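Local coordinates for NanU sialic acid binding protein (Bacteroides fragilis, PDB 4L7T) that binds sialic acid with high affinity at the outer membrane, probably as the SusD-like partner of the transporter NanO, at residues C50-N53 / F54-G58; D276-N279 / M280-R284. All blocks are in the same frame, centred on the assembly; numbering follows the deposited sequence.

Contact 1: C50-N53 / F54-G58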
loop_
_atom_site.group_PDB
_atom_site.type_symbol
_atom_site.label_atom_id
_atom_site.label_comp_id
_atom_site.label_asym_id
_atom_site.label_seq_id
_atom_site.Cartn_x
_atom_site.Cartn_y
_atom_site.Cartn_z
ATOM N N CYS A 50 2.785 -1.945 -11.452
ATOM C CA CYS A 50 2.478 -2.966 -10.459
ATOM C C CYS A 50 1.661 -2.386 -9.319
ATOM O O CYS A 50 1.338 -3.090 -8.353
ATOM C CB CYS A 50 3.753 -3.594 -9.899
ATOM S SG CYS A 50 4.843 -4.544 -11.007
ATOM N N SER A 51 1.287 -1.118 -9.423
ATOM C CA SER A 51 0.657 -0.420 -8.290
ATOM C C SER A 51 -0.743 -0.931 -7.885
ATOM O O SER A 51 -1.039 -1.028 -6.707
ATOM C CB SER A 51 0.701 1.088 -8.426
ATOM O OG SER A 51 -0.074 1.548 -9.527
ATOM N N PHE A 52 -1.570 -1.298 -8.851
ATOM C CA PHE A 52 -2.894 -1.894 -8.493
ATOM C C PHE A 52 -2.612 -3.176 -7.726
ATOM O O PHE A 52 -3.310 -3.447 -6.752
ATOM C CB PHE A 52 -3.598 -2.260 -9.790
ATOM C CG PHE A 52 -4.990 -2.864 -9.584
ATOM C CD1 PHE A 52 -5.909 -2.303 -8.694
ATOM C CD2 PHE A 52 -5.341 -3.997 -10.340
ATOM C CE1 PHE A 52 -7.163 -2.912 -8.472
ATOM C CE2 PHE A 52 -6.574 -4.600 -10.130
ATOM C CZ PHE A 52 -7.503 -4.010 -9.251
ATOM N N ASN A 53 -1.645 -3.973 -8.175
ATOM C CA ASN A 53 -1.258 -5.259 -7.515
ATOM C C ASN A 53 -0.708 -5.057 -6.097
ATOM O O ASN A 53 -1.059 -5.819 -5.186
ATOM C CB ASN A 53 -0.325 -6.097 -8.348
ATOM C CG ASN A 53 -1.070 -6.770 -9.511
ATOM O OD1 ASN A 53 -2.258 -7.054 -9.401
ATOM N ND2 ASN A 53 -0.369 -7.030 -10.593
ATOM N N PHE A 54 0.077 -3.983 -5.888
ATOM C CA PHE A 54 0.484 -3.631 -4.498
ATOM C C PHE A 54 -0.761 -3.472 -3.613
ATOM O O PHE A 54 -0.759 -3.970 -2.515
ATOM C CB PHE A 54 1.339 -2.336 -4.446
ATOM C CG PHE A 54 2.678 -2.425 -5.247
ATOM C CD1 PHE A 54 3.327 -3.625 -5.438
ATOM C CD2 PHE A 54 3.246 -1.278 -5.743
ATOM C CE1 PHE A 54 4.560 -3.686 -6.146
ATOM C CE2 PHE A 54 4.471 -1.371 -6.489
ATOM C CZ PHE A 54 5.101 -2.534 -6.643
ATOM N N PHE A 55 -1.820 -2.769 -4.040
ATOM C CA PHE A 55 -2.998 -2.627 -3.255
ATOM C C PHE A 55 -3.679 -3.979 -3.045
ATOM O O PHE A 55 -4.083 -4.323 -1.911
ATOM C CB PHE A 55 -3.970 -1.713 -4.014
ATOM C CG PHE A 55 -5.336 -1.650 -3.439
ATOM C CD1 PHE A 55 -5.582 -1.071 -2.180
ATOM C CD2 PHE A 55 -6.367 -2.330 -4.091
ATOM C CE1 PHE A 55 -6.839 -1.139 -1.670
ATOM C CE2 PHE A 55 -7.656 -2.339 -3.597
ATOM C CZ PHE A 55 -7.912 -1.770 -2.405
ATOM N N LEU A 56 -3.810 -4.745 -4.147
ATOM C CA LEU A 56 -4.540 -6.050 -4.015
ATOM C C LEU A 56 -3.791 -6.998 -3.089
ATOM O O LEU A 56 -4.433 -7.751 -2.343
ATOM C CB LEU A 56 -4.678 -6.744 -5.413
ATOM C CG LEU A 56 -5.609 -6.080 -6.415
ATOM C CD1 LEU A 56 -5.693 -6.962 -7.677
ATOM C CD2 LEU A 56 -7.041 -5.792 -5.854
ATOM N N LEU A 57 -2.459 -7.000 -3.149
ATOM C CA LEU A 57 -1.701 -7.865 -2.252
ATOM C C LEU A 57 -1.844 -7.417 -0.770
ATOM O O LEU A 57 -1.766 -8.231 0.123
ATOM C CB LEU A 57 -0.221 -7.888 -2.658
ATOM C CG LEU A 57 0.022 -8.591 -4.042
ATOM C CD1 LEU A 57 1.485 -8.345 -4.366
ATOM C CD2 LEU A 57 -0.279 -10.110 -3.916
ATOM N N GLY A 58 -1.988 -6.110 -0.535
ATOM C CA GLY A 58 -1.842 -5.633 0.832
ATOM C C GLY A 58 -3.143 -5.427 1.548
ATOM O O GLY A 58 -3.103 -5.222 2.772
#
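At the start of the short helix 51-58, Cys50 meets Phe54 and Phe52 meets Leu56, each pair four residues apart. Phe54 swings its ring back over the Cys50-Ser51 peptide, with CG opposite the carbonyl carbon about CA-CB (chi1 -61°). One ring face thus receives the carbonyl oxygen Cys50 O, 3.4 Å above its plane, while Cys50 CB makes a CH-pi contact with that ring, 4.1 Å from its centroid. The same Cys50 O accepts the backbone N-H of Phe54 at 2.9 Å, so the oxygen lies both at the end of a hydrogen bond and over an aromatic face.

Three further i to i+4 bonds continue the alpha-helical pattern, from Phe55 N to Ser51 O, Leu56 N to Phe52 O and Leu57 N to Asn53 O; the last is the shortest, at 2.7 Å, with an N-H...O angle of 164°. The helix belongs to the largely helical SusD-like fold and is buried against helix 99-115, through Met99 and Val102, and helix 121-146. A second CH-pi pair forms at Phe52 and Leu56. Leu56 CD1 sits over the Phe52 ring, 4.0 Å from its centroid, and comes nearest at CE2, 3.5 Å away, while Leu56 CD2 reaches CZ and CE1. Leu56 CD1 also lies 3.8 Å from Asn53 OD1, whereas the amide ND2 of Asn53 is bound to Ala97 O. Ser51 OG turns back to Arg48 O. Phe54 stacks on His141 and meets Tyr137 edge-to-face.

Contact 2: D276-N279 / M280-R284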
loop_
_atom_site.group_PDB
_atom_site.type_symbol
_atom_site.label_atom_id
_atom_site.label_comp_id
_atom_site.label_asym_id
_atom_site.label_seq_id
_atom_site.Cartn_x
_atom_site.Cartn_y
_atom_site.Cartn_z
ATOM N N ASP A 276 -2.246 12.066 -18.968
ATOM C CA ASP A 276 -1.597 11.648 -20.200
ATOM C C ASP A 276 -0.403 10.762 -19.973
ATOM O O ASP A 276 0.332 10.405 -20.918
ATOM C CB ASP A 276 -1.234 12.874 -21.046
ATOM C CG ASP A 276 -2.476 13.631 -21.508
ATOM O OD1 ASP A 276 -3.614 13.229 -21.146
ATOM O OD2 ASP A 276 -2.318 14.616 -22.252
ATOM N N GLU A 277 -0.212 10.375 -18.711
ATOM C CA GLU A 277 0.884 9.490 -18.399
ATOM C C GLU A 277 0.356 8.180 -17.818
ATOM O O GLU A 277 0.708 7.105 -18.277
ATOM C CB GLU A 277 1.837 10.166 -17.426
ATOM C CG GLU A 277 3.079 9.346 -17.122
ATOM C CD GLU A 277 4.342 10.175 -17.114
ATOM O OE1 GLU A 277 4.261 11.443 -17.142
ATOM O OE2 GLU A 277 5.420 9.547 -17.104
ATOM N N TYR A 278 -0.474 8.275 -16.792
ATOM C CA TYR A 278 -0.993 7.043 -16.145
ATOM C C TYR A 278 -2.160 7.369 -15.237
ATOM O O TYR A 278 -2.073 8.232 -14.397
ATOM C CB TYR A 278 0.107 6.359 -15.295
ATOM C CG TYR A 278 -0.029 4.873 -15.082
ATOM C CD1 TYR A 278 0.416 3.954 -16.049
ATOM C CD2 TYR A 278 -0.504 4.363 -13.880
ATOM C CE1 TYR A 278 0.324 2.586 -15.844
ATOM C CE2 TYR A 278 -0.609 2.999 -13.679
ATOM C CZ TYR A 278 -0.194 2.117 -14.653
ATOM O OH TYR A 278 -0.271 0.759 -14.401
ATOM N N ASN A 279 -3.284 6.675 -15.405
ATOM C CA ASN A 279 -4.384 6.820 -14.461
ATOM C C ASN A 279 -4.113 5.899 -13.251
ATOM O O ASN A 279 -3.403 4.883 -13.356
ATOM C CB ASN A 279 -5.676 6.303 -15.100
ATOM C CG ASN A 279 -6.161 7.192 -16.243
ATOM O OD1 ASN A 279 -6.398 6.694 -17.371
ATOM N ND2 ASN A 279 -6.357 8.479 -15.969
ATOM N N MET A 280 -4.649 6.312 -12.129
ATOM C CA MET A 280 -4.393 5.593 -10.829
ATOM C C MET A 280 -4.748 4.122 -11.011
ATOM O O MET A 280 -5.821 3.790 -11.495
ATOM C CB MET A 280 -5.230 6.211 -9.712
ATOM C CG MET A 280 -4.932 5.407 -8.401
ATOM S SD MET A 280 -5.688 6.199 -7.006
ATOM C CE MET A 280 -5.665 4.956 -5.676
ATOM N N TRP A 281 -3.796 3.250 -10.702
ATOM C CA TRP A 281 -3.966 1.812 -10.872
ATOM C C TRP A 281 -4.320 1.417 -12.306
ATOM O O TRP A 281 -5.009 0.421 -12.508
ATOM C CB TRP A 281 -5.009 1.228 -9.881
ATOM C CG TRP A 281 -4.709 1.473 -8.401
ATOM C CD1 TRP A 281 -3.508 1.915 -7.839
ATOM C CD2 TRP A 281 -5.604 1.221 -7.301
ATOM N NE1 TRP A 281 -3.662 2.015 -6.470
ATOM C CE2 TRP A 281 -4.916 1.586 -6.109
ATOM C CE3 TRP A 281 -6.937 0.738 -7.213
ATOM C CZ2 TRP A 281 -5.530 1.500 -4.829
ATOM C CZ3 TRP A 281 -7.550 0.653 -5.955
ATOM C CH2 TRP A 281 -6.834 1.000 -4.773
ATOM N N ASP A 282 -3.783 2.160 -13.280
ATOM C CA ASP A 282 -4.104 1.876 -14.727
ATOM C C ASP A 282 -5.629 1.745 -14.952
ATOM O O ASP A 282 -6.054 0.874 -15.726
ATOM C CB ASP A 282 -3.351 0.658 -15.245
ATOM C CG ASP A 282 -3.207 0.659 -16.792
ATOM O OD1 ASP A 282 -3.447 1.721 -17.379
ATOM O OD2 ASP A 282 -2.834 -0.402 -17.352
ATOM N N ASP A 283 -6.403 2.683 -14.381
ATOM C CA ASP A 283 -7.845 2.842 -14.427
ATOM C C ASP A 283 -8.581 1.826 -13.545
ATOM O O ASP A 283 -9.805 1.892 -13.456
ATOM C CB ASP A 283 -8.355 2.721 -15.901
ATOM C CG ASP A 283 -9.697 3.230 -16.100
ATOM O OD1 ASP A 283 -9.977 4.314 -15.617
ATOM O OD2 ASP A 283 -10.484 2.536 -16.846
ATOM N N ARG A 284 -7.850 1.004 -12.807
ATOM C CA ARG A 284 -8.567 0.041 -11.942
ATOM C C ARG A 284 -9.026 0.556 -10.581
ATOM O O ARG A 284 -9.824 -0.080 -9.892
ATOM C CB ARG A 284 -7.749 -1.188 -11.872
ATOM C CG ARG A 284 -7.773 -1.825 -13.240
ATOM C CD ARG A 284 -6.675 -2.734 -13.499
ATOM N NE ARG A 284 -5.325 -2.161 -13.304
ATOM C CZ ARG A 284 -4.211 -2.876 -13.521
ATOM N NH1 ARG A 284 -4.329 -4.146 -13.947
ATOM N NH2 ARG A 284 -2.998 -2.356 -13.341
HETATM O O HOH W 1 -1.446 -0.575 -11.891
HETATM O O HOH W 2 -3.280 4.514 -17.480
HETATM O O HOH W 3 -5.820 3.637 -18.024
#
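Tyr278, part of a classic beta bulge together with Glu277, reaches forward to Asp282. Its CG stands trans to the backbone N (chi1 -154°), which carries the phenol alongside the next turn of chain, and OH ends 3.2 Å from Asp282 CB. The two side chains cross at about a right angle, although ring and carboxylate planes differ by just 24°. The ring atom Tyr278 CE2 also comes within 3.3 Å of Asp282 N, approached obliquely. From the hydroxyl a water leads on to Arg284: it lies 3.1 Å from Tyr278 OH and accepts a weak bond from Arg284 NH2.

Asn279 follows, and its carbonyl closes the turn, with Asn279 O taking a weak hydrogen bond from Asp282 N at 2.8 Å. Trp281, Asp282 and Asp283 all have positive phi, and successive i to i+3 bonds join Asp283 N weakly to Met280 O and Arg284 N to Trp281 O, giving a left-handed helical turn just ahead of helix 284-289. Two more waters tie Asn279 to Asp282 OD1, one held by Asn279 N at 3.0 Å and the other donating to Asn279 OD1.

Trp281 O is gripped twice, since Arg284 NE binds it at 2.7 Å and 177°, from the face opposite Arg284 N. This fixes the guanidinium beside the turn. Asp283, by contrast, pairs with Arg286. With two waters donating to Asp282 OD1, the exposed aspartate is probably stabilised as a carboxylate by hydration, while the turn itself rests chiefly on Trp281 O, which holds both the backbone N and the side-chain NE of Arg284, with a weak bond at Asn279 O.

Overall arrangement
Contact 1 comes early in the chain, on helix 51-58, and contact 2 more than 200 residues later, in the loop between strand 267-271 and helix 284-289. Their centres are nonetheless about 13 Å apart, and the two meet directly: the Trp281 and Phe55 rings stack, with Phe55 CG 3.3 Å from Trp281 CH2, and Phe52 packs against both Trp281 and Arg284. Contact 1 lies nearer the geometric centre of the molecule (about 7 Å, against about 16 Å for the centre of contact 2), and contact 2 is partly exposed. This packing thus joins an early helix of the SusD-like fold to a loop that comes much later in the chain.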